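PBP5 (Haemophilus influenzae, PDB 3A3J) removes the terminal D-alanine from the peptide stems of cell wall precursors, acting as a serine D-alanyl-D-alanine carboxypeptidase. Local coordinates at residues M78-N83 with G100-V105; N57-T62 with V86-L91; G316-K321 with N335-N340. All coordinates share one frame; numbering follows the deposited sequence.

Contact 1: M78-N83 with G100-V105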
loop_
_atom_site.group_PDB
_atom_site.type_symbol
_atom_site.label_atom_id
_atom_site.label_comp_id
_atom_site.label_asym_id
_atom_site.label_seq_id
_atom_site.Cartn_x
_atom_site.Cartn_y
_atom_site.Cartn_z
ATOM N N MET A 78 6.995 -23.048 3.515
ATOM C CA MET A 78 6.055 -23.518 4.484
ATOM C C MET A 78 6.105 -25.064 4.713
ATOM O O MET A 78 5.409 -25.604 5.552
ATOM C CB MET A 78 4.674 -22.952 4.145
ATOM C CG MET A 78 3.568 -23.904 3.874
ATOM S SD MET A 78 2.158 -22.915 3.451
ATOM C CE MET A 78 0.816 -23.734 4.327
ATOM N N PHE A 79 7.014 -25.730 4.008
ATOM C CA PHE A 79 7.149 -27.217 4.043
ATOM C C PHE A 79 5.994 -28.040 3.511
ATOM O O PHE A 79 5.542 -28.957 4.197
ATOM C CB PHE A 79 7.647 -27.743 5.402
ATOM C CG PHE A 79 8.920 -27.124 5.843
ATOM C CD1 PHE A 79 10.141 -27.690 5.516
ATOM C CD2 PHE A 79 8.900 -25.930 6.588
ATOM C CE1 PHE A 79 11.333 -27.077 5.909
ATOM C CE2 PHE A 79 10.065 -25.325 6.993
ATOM C CZ PHE A 79 11.291 -25.863 6.676
ATOM N N LEU A 80 5.551 -27.733 2.273
ATOM C CA LEU A 80 4.446 -28.473 1.595
ATOM C C LEU A 80 4.972 -29.822 1.132
ATOM O O LEU A 80 5.988 -29.867 0.422
ATOM C CB LEU A 80 3.916 -27.701 0.371
ATOM C CG LEU A 80 3.316 -26.311 0.665
ATOM C CD1 LEU A 80 2.802 -25.723 -0.606
ATOM C CD2 LEU A 80 2.201 -26.344 1.727
ATOM N N ASP A 81 4.318 -30.897 1.550
ATOM C CA ASP A 81 4.760 -32.268 1.142
ATOM C C ASP A 81 4.018 -32.757 -0.103
ATOM O O ASP A 81 2.840 -32.453 -0.316
ATOM C CB ASP A 81 4.540 -33.270 2.259
ATOM C CG ASP A 81 5.564 -33.127 3.338
ATOM O OD1 ASP A 81 6.698 -32.688 3.024
ATOM O OD2 ASP A 81 5.218 -33.390 4.491
ATOM N N LEU A 82 4.737 -33.502 -0.926
ATOM C CA LEU A 82 4.237 -34.016 -2.180
ATOM C C LEU A 82 2.990 -34.827 -1.917
ATOM O O LEU A 82 2.886 -35.536 -0.933
ATOM C CB LEU A 82 5.317 -34.866 -2.840
ATOM C CG LEU A 82 5.057 -35.344 -4.269
ATOM C CD1 LEU A 82 4.888 -34.149 -5.158
ATOM C CD2 LEU A 82 6.204 -36.202 -4.815
ATOM N N ASN A 83 1.992 -34.644 -2.743
ATOM C CA ASN A 83 0.791 -35.474 -2.678
ATOM C C ASN A 83 -0.076 -35.235 -1.464
ATOM O O ASN A 83 -0.819 -36.113 -1.049
ATOM C CB ASN A 83 1.139 -36.977 -2.820
ATOM C CG ASN A 83 -0.098 -37.840 -3.045
ATOM O OD1 ASN A 83 -0.997 -37.483 -3.828
ATOM N ND2 ASN A 83 -0.180 -38.954 -2.323
ATOM N N GLY A 100 6.349 -18.263 2.414
ATOM C CA GLY A 100 6.606 -19.659 1.906
ATOM C C GLY A 100 6.731 -19.701 0.386
ATOM O O GLY A 100 5.779 -19.400 -0.291
ATOM N N ASN A 101 7.899 -20.040 -0.137
ATOM C CA ASN A 101 8.099 -20.076 -1.632
ATOM C C ASN A 101 7.271 -21.157 -2.356
ATOM O O ASN A 101 6.729 -20.954 -3.488
ATOM C CB ASN A 101 9.575 -20.147 -1.994
ATOM C CG ASN A 101 10.241 -18.820 -1.797
ATOM O OD1 ASN A 101 9.568 -17.792 -1.800
ATOM N ND2 ASN A 101 11.538 -18.816 -1.594
ATOM N N ASP A 102 7.169 -22.287 -1.656
ATOM C CA ASP A 102 6.404 -23.422 -2.116
ATOM C C ASP A 102 4.947 -23.012 -2.086
ATOM O O ASP A 102 4.203 -23.283 -3.042
ATOM C CB ASP A 102 6.678 -24.691 -1.229
ATOM C CG ASP A 102 6.599 -24.408 0.296
ATOM O OD1 ASP A 102 6.259 -23.253 0.739
ATOM O OD2 ASP A 102 6.879 -25.375 1.053
ATOM N N ALA A 103 4.528 -22.309 -1.038
ATOM C CA ALA A 103 3.118 -21.831 -0.998
ATOM C C ALA A 103 2.771 -20.886 -2.125
ATOM O O ALA A 103 1.630 -20.887 -2.541
ATOM C CB ALA A 103 2.813 -21.120 0.295
ATOM N N THR A 104 3.716 -20.066 -2.607
ATOM C CA THR A 104 3.332 -19.137 -3.627
ATOM C C THR A 104 3.102 -19.854 -5.010
ATOM O O THR A 104 2.205 -19.473 -5.827
ATOM C CB THR A 104 4.346 -18.045 -3.822
ATOM O OG1 THR A 104 5.523 -18.616 -4.325
ATOM C CG2 THR A 104 4.677 -17.330 -2.559
ATOM N N VAL A 105 3.953 -20.839 -5.297
ATOM C CA VAL A 105 3.799 -21.641 -6.494
ATOM C C VAL A 105 2.478 -22.393 -6.407
ATOM O O VAL A 105 1.677 -22.351 -7.364
ATOM C CB VAL A 105 4.975 -22.598 -6.642
ATOM C CG1 VAL A 105 4.625 -23.694 -7.645
ATOM C CG2 VAL A 105 6.198 -21.785 -7.110
#
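The carboxylate of D102 is the flat group at the centre, and backbone N-H groups of M78 and L80 reach both of its oxygens. L80 covers one face. Its CG stands almost squarely over the plane, 3.8 Å from D102 CG. The backbone N of L80 is on this same side and gives a nearly straight bond of 3.0 Å to D102 OD2, coming from above the plane, 41° out of it. M78 N works at the edge instead. It meets D102 OD1 on the syn side at 2.9 Å, only 16° from the plane and slightly toward the other face. The anti side of OD1 is taken by the next residue of the helix, with A103 N 2.7 Å from D102 OD1 in a more bent bond. F72 and K77 also touch the D102 side chain. The first torsion of D102 sets its CG between backbone N and carbonyl carbon (chi1 48°), which turns the carboxylate back over the start of the helix and out to the loop.

That helix, 101-112, starts two residues after S99, probably an active-site serine. S99, G100 and N101 match the SxN motif of penicillin-binding proteins, and N101 also makes a weak hydrogen bond to K39. G100 is the N-cap, and M78 packs close on it, with M78 N 3.8 Å from G100 CA.

D102 is buried, and the three amide bonds satisfy its oxygens. These amides and the helix start probably stabilise its negative charge. M78 SD makes an apolar contact with A103 CB at 3.7 Å. L80 CD1 lies against the D102 carbonyl, 3.7 Å from D102 O. Beyond them, F179 packs on both M78 and L80, while helix 88-98 meets L80 through L91.

Contact 2: N57-T62 with V86-L91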
loop_
_atom_site.group_PDB
_atom_site.type_symbol
_atom_site.label_atom_id
_atom_site.label_comp_id
_atom_site.label_asym_id
_atom_site.label_seq_id
_atom_site.Cartn_x
_atom_site.Cartn_y
_atom_site.Cartn_z
ATOM N N ASN A 57 -11.298 -19.655 0.528
ATOM C CA ASN A 57 -10.289 -20.108 1.477
ATOM C C ASN A 57 -10.342 -21.620 1.709
ATOM O O ASN A 57 -9.363 -22.239 2.096
ATOM C CB ASN A 57 -10.495 -19.426 2.835
ATOM C CG ASN A 57 -9.876 -18.086 2.886
ATOM O OD1 ASN A 57 -10.465 -17.137 3.387
ATOM N ND2 ASN A 57 -8.695 -17.976 2.364
ATOM N N THR A 58 -11.515 -22.198 1.573
ATOM C CA THR A 58 -11.658 -23.632 1.771
ATOM C C THR A 58 -11.228 -24.446 0.541
ATOM O O THR A 58 -11.183 -25.677 0.605
ATOM C CB THR A 58 -13.072 -23.948 2.057
ATOM O OG1 THR A 58 -13.866 -23.152 1.153
ATOM C CG2 THR A 58 -13.378 -23.540 3.506
ATOM N N ASP A 59 -10.840 -23.813 -0.560
ATOM C CA ASP A 59 -10.316 -24.670 -1.617
ATOM C C ASP A 59 -9.156 -25.544 -1.107
ATOM O O ASP A 59 -8.254 -25.059 -0.480
ATOM C CB ASP A 59 -9.900 -23.863 -2.824
ATOM C CG ASP A 59 -11.035 -23.059 -3.375
ATOM O OD1 ASP A 59 -12.205 -23.379 -3.080
ATOM O OD2 ASP A 59 -10.773 -22.118 -4.121
ATOM N N MET A 60 -9.204 -26.837 -1.403
ATOM C CA MET A 60 -8.119 -27.778 -1.069
ATOM C C MET A 60 -7.303 -27.868 -2.319
ATOM O O MET A 60 -7.855 -28.169 -3.392
ATOM C CB MET A 60 -8.686 -29.136 -0.678
ATOM C CG MET A 60 -9.482 -29.103 0.614
ATOM S SD MET A 60 -8.516 -28.252 1.965
ATOM C CE MET A 60 -7.297 -29.496 2.417
ATOM N N VAL A 61 -6.021 -27.553 -2.219
ATOM C CA VAL A 61 -5.150 -27.529 -3.365
ATOM C C VAL A 61 -4.185 -28.719 -3.262
ATOM O O VAL A 61 -3.584 -28.941 -2.194
ATOM C CB VAL A 61 -4.322 -26.244 -3.360
ATOM C CG1 VAL A 61 -3.265 -26.180 -4.512
ATOM C CG2 VAL A 61 -5.250 -25.065 -3.488
ATOM N N THR A 62 -3.980 -29.438 -4.372
ATOM C CA THR A 62 -3.098 -30.640 -4.376
ATOM C C THR A 62 -1.682 -30.274 -4.565
ATOM O O THR A 62 -1.376 -29.600 -5.494
ATOM C CB THR A 62 -3.472 -31.569 -5.557
ATOM O OG1 THR A 62 -4.792 -32.000 -5.332
ATOM C CG2 THR A 62 -2.558 -32.829 -5.610
ATOM N N VAL A 86 -3.946 -29.082 0.583
ATOM C CA VAL A 86 -3.741 -27.924 1.515
ATOM C C VAL A 86 -4.684 -26.768 1.197
ATOM O O VAL A 86 -4.779 -26.355 0.045
ATOM C CB VAL A 86 -2.268 -27.417 1.436
ATOM C CG1 VAL A 86 -1.986 -26.293 2.463
ATOM C CG2 VAL A 86 -1.355 -28.544 1.695
ATOM N N SER A 87 -5.350 -26.217 2.210
ATOM C CA SER A 87 -6.322 -25.166 1.947
ATOM C C SER A 87 -5.682 -23.837 1.490
ATOM O O SER A 87 -4.526 -23.507 1.782
ATOM C CB SER A 87 -7.180 -24.903 3.171
ATOM O OG SER A 87 -6.309 -24.215 4.068
ATOM N N VAL A 88 -6.452 -23.093 0.725
ATOM C CA VAL A 88 -6.024 -21.798 0.259
ATOM C C VAL A 88 -5.731 -20.906 1.494
ATOM O O VAL A 88 -4.727 -20.207 1.513
ATOM C CB VAL A 88 -7.128 -21.193 -0.635
ATOM C CG1 VAL A 88 -7.039 -19.689 -0.680
ATOM C CG2 VAL A 88 -7.070 -21.793 -2.073
ATOM N N ALA A 89 -6.549 -20.985 2.538
ATOM C CA ALA A 89 -6.255 -20.240 3.826
ATOM C C ALA A 89 -4.836 -20.550 4.323
ATOM O O ALA A 89 -4.035 -19.650 4.540
ATOM C CB ALA A 89 -7.268 -20.632 4.895
ATOM N N ASP A 90 -4.467 -21.829 4.423
ATOM C CA ASP A 90 -3.106 -22.136 4.895
ATOM C C ASP A 90 -2.107 -21.621 3.969
ATOM O O ASP A 90 -1.071 -21.076 4.392
ATOM C CB ASP A 90 -2.845 -23.656 5.083
ATOM C CG ASP A 90 -3.468 -24.185 6.376
ATOM O OD1 ASP A 90 -3.637 -23.344 7.259
ATOM O OD2 ASP A 90 -3.772 -25.397 6.541
ATOM N N LEU A 91 -2.356 -21.787 2.671
ATOM C CA LEU A 91 -1.324 -21.388 1.721
ATOM C C LEU A 91 -1.035 -19.881 1.795
ATOM O O LEU A 91 0.066 -19.446 1.771
ATOM C CB LEU A 91 -1.716 -21.811 0.297
ATOM C CG LEU A 91 -1.775 -23.330 -0.008
ATOM C CD1 LEU A 91 -2.376 -23.495 -1.385
ATOM C CD2 LEU A 91 -0.326 -23.797 0.018
#
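V61 holds its CG1 anti to the backbone N (chi1 176°), which leaves CG2 beside that N and facing the helix. There V61 CG2 packs 4.0 Å from V88 CG2 and 3.9 Å from L91 CD1. On the other face of the strand pair, M60 bends at chi2 and chi3 and curls its SD to 3.8 Å from S87 CB. V61 and V86 form an antiparallel hydrogen-bonded pair, V61 N to V86 O and V86 N to V61 O, both 2.8 Å. M60 and S87 are the adjoining non-hydrogen-bonded pair.

Past S87 the chain turns into a helix, and 57-62 stays with it. D59 O accepts from V88 N at 2.9 Å, nearly along the C=O axis. N57 O takes A89 N at 3.1 Å, in the carbonyl plane and on a lone pair. The next N-H, that of D90, is capped from within by S87 OG at 3.0 Å. The CB of D59 leans on V88 CG2, while its carboxylate turns elsewhere, to H56 N and H110 NE2. H110 belongs to helix 101-112, which also covers V61, V88 and L91.

The arrangement is a two-stranded antiparallel sheet whose second strand runs straight into an N-capped helix. The three amides of the helix's first turn are bonded by two carbonyls of the partner segment and the N-cap serine.

Contact 3: G316-K321 with N335-N340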
loop_
_atom_site.group_PDB
_atom_site.type_symbol
_atom_site.label_atom_id
_atom_site.label_comp_id
_atom_site.label_asym_id
_atom_site.label_seq_id
_atom_site.Cartn_x
_atom_site.Cartn_y
_atom_site.Cartn_z
ATOM N N GLY A 316 -21.269 15.797 -10.098
ATOM C CA GLY A 316 -19.897 15.270 -10.175
ATOM C C GLY A 316 -18.914 16.097 -10.968
ATOM O O GLY A 316 -17.705 15.887 -10.923
ATOM N N GLN A 317 -19.418 17.063 -11.718
ATOM C CA GLN A 317 -18.543 17.844 -12.570
ATOM C C GLN A 317 -17.485 18.616 -11.784
ATOM O O GLN A 317 -17.787 19.238 -10.770
ATOM C CB GLN A 317 -19.397 18.801 -13.414
ATOM C CG GLN A 317 -18.610 19.635 -14.402
ATOM C CD GLN A 317 -19.559 20.464 -15.289
ATOM O OE1 GLN A 317 -20.780 20.216 -15.354
ATOM N NE2 GLN A 317 -19.000 21.464 -15.936
ATOM N N VAL A 318 -16.242 18.561 -12.250
ATOM C CA VAL A 318 -15.181 19.330 -11.651
ATOM C C VAL A 318 -15.132 20.745 -12.222
ATOM O O VAL A 318 -14.794 20.936 -13.387
ATOM C CB VAL A 318 -13.778 18.674 -11.880
ATOM C CG1 VAL A 318 -12.701 19.577 -11.380
ATOM C CG2 VAL A 318 -13.694 17.273 -11.212
ATOM N N ILE A 319 -15.397 21.739 -11.389
ATOM C CA ILE A 319 -15.465 23.104 -11.826
ATOM C C ILE A 319 -14.351 23.918 -11.175
ATOM O O ILE A 319 -14.286 25.138 -11.320
ATOM C CB ILE A 319 -16.854 23.692 -11.493
ATOM C CG1 ILE A 319 -17.301 23.309 -10.074
ATOM C CG2 ILE A 319 -17.894 23.092 -12.408
ATOM C CD1 ILE A 319 -16.531 23.985 -8.938
ATOM N N GLY A 320 -13.441 23.265 -10.458
ATOM C CA GLY A 320 -12.381 24.040 -9.775
ATOM C C GLY A 320 -11.613 23.236 -8.739
ATOM O O GLY A 320 -11.635 22.017 -8.753
ATOM N N LYS A 321 -10.981 23.937 -7.817
ATOM C CA LYS A 321 -10.045 23.359 -6.883
ATOM C C LYS A 321 -10.199 24.011 -5.500
ATOM O O LYS A 321 -10.530 25.193 -5.398
ATOM C CB LYS A 321 -8.645 23.637 -7.417
ATOM C CG LYS A 321 -7.663 22.487 -7.247
ATOM C CD LYS A 321 -7.723 21.456 -8.370
ATOM C CE LYS A 321 -6.667 20.367 -8.143
ATOM N NZ LYS A 321 -6.454 19.491 -9.328
ATOM N N ASN A 335 -9.833 18.620 -6.014
ATOM C CA ASN A 335 -10.903 19.043 -6.872
ATOM C C ASN A 335 -12.145 19.454 -6.128
ATOM O O ASN A 335 -12.402 18.991 -5.050
ATOM C CB ASN A 335 -11.238 17.961 -7.901
ATOM C CG ASN A 335 -10.120 17.743 -8.852
ATOM O OD1 ASN A 335 -9.230 18.598 -9.012
ATOM N ND2 ASN A 335 -10.137 16.612 -9.504
ATOM N N LEU A 336 -12.905 20.346 -6.744
ATOM C CA LEU A 336 -14.191 20.778 -6.211
ATOM C C LEU A 336 -15.208 20.450 -7.270
ATOM O O LEU A 336 -15.005 20.755 -8.440
ATOM C CB LEU A 336 -14.142 22.272 -6.010
ATOM C CG LEU A 336 -15.272 22.972 -5.294
ATOM C CD1 LEU A 336 -15.511 22.415 -3.900
ATOM C CD2 LEU A 336 -14.863 24.453 -5.222
ATOM N N GLN A 337 -16.311 19.850 -6.873
ATOM C CA GLN A 337 -17.279 19.415 -7.849
ATOM C C GLN A 337 -18.654 19.970 -7.592
ATOM O O GLN A 337 -19.014 20.364 -6.476
ATOM C CB GLN A 337 -17.379 17.869 -7.915
ATOM C CG GLN A 337 -16.076 17.110 -8.105
ATOM C CD GLN A 337 -16.237 15.647 -7.635
ATOM O OE1 GLN A 337 -16.018 15.341 -6.459
ATOM N NE2 GLN A 337 -16.714 14.769 -8.532
ATOM N N VAL A 338 -19.435 19.979 -8.660
ATOM C CA VAL A 338 -20.832 20.323 -8.584
ATOM C C VAL A 338 -21.549 19.083 -7.972
ATOM O O VAL A 338 -21.254 17.943 -8.337
ATOM C CB VAL A 338 -21.319 20.645 -10.052
ATOM C CG1 VAL A 338 -22.856 20.739 -10.150
ATOM C CG2 VAL A 338 -20.577 21.920 -10.611
ATOM N N MET A 339 -22.472 19.302 -7.052
ATOM C CA MET A 339 -23.051 18.218 -6.253
ATOM C C MET A 339 -24.434 17.807 -6.745
ATOM O O MET A 339 -24.868 16.680 -6.503
ATOM C CB MET A 339 -23.205 18.644 -4.796
ATOM C CG MET A 339 -21.944 19.127 -4.178
ATOM S SD MET A 339 -20.621 17.862 -4.123
ATOM C CE MET A 339 -19.868 18.005 -5.711
ATOM N N ASN A 340 -25.145 18.740 -7.392
ATOM C CA ASN A 340 -26.429 18.419 -8.022
ATOM C C ASN A 340 -26.456 18.870 -9.497
ATOM O O ASN A 340 -25.687 19.789 -9.888
ATOM C CB ASN A 340 -27.615 18.964 -7.183
ATOM C CG ASN A 340 -27.178 19.941 -6.011
ATOM O OD1 ASN A 340 -26.858 21.164 -6.215
ATOM N ND2 ASN A 340 -27.219 19.411 -4.776
#
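I319 and G320 both face the single residue L336, making a classic beta bulge in the hairpin of strands 318-326 and 329-338. I319 N bonds to L336 O at 3.1 Å, and L336 N returns to G320 O at 2.9 Å. The second bond arrives from well above the carbonyl plane. G320 takes a backbone conformation that suits glycine, with phi 166°. V338 N meets Q317 O at 2.8 Å, while V338 O takes G316 N, also at 2.8 Å. Between these bonds and the bulge, V318 sits beside Q337 as a non-hydrogen-bonded antiparallel pair.

The side chain of Q337 adds a further link. Its NE2 reaches back to the backbone O of G316 at 2.8 Å, with that oxygen close to the amide plane. Its OE1 is held by the backbone N of F283, and the two bonds together probably fix the rotation of the amide. At the other end K321 bends at chi2 and brings its NZ to 2.9 Å from N335 OD1, a bond between side chains that cross at a slant.

In I319, chi1 44° with chi2 70° brings CD1 toward L336 CG, 4.0 Å away. I319 CG2 presses on V338 CG2 at 3.4 Å, closer than usual. L280 of the neighbouring strand covers I319 and L336, and L304 covers them too.

I319, L336 and V338 thus form the buried, apolar side of the contact. The side-chain bonds of Q337 and of K321 with N335 lie on either side of the bulge along the strands, and probably help to hold the strands in register around it.

Overall arrangement
From the N terminus, segment 57-62 comes first, then 78-83. Contact 2 closes at 86-91, and contact 1 closes after it at 100-105. The two loops therefore cross. They also touch: L80 CD1 packs on L91 CD2, and M78 CE approaches D90 O. Together they tie the small two-stranded sheet and the loop between its strands to the successive helices 88-98 and 101-112, in the carboxypeptidase region. Contact 3 follows much later, in series with both. It closes a beta hairpin of the C-terminal region, with its centre about 51 Å from that of contact 1 and about 47 Å from that of contact 2.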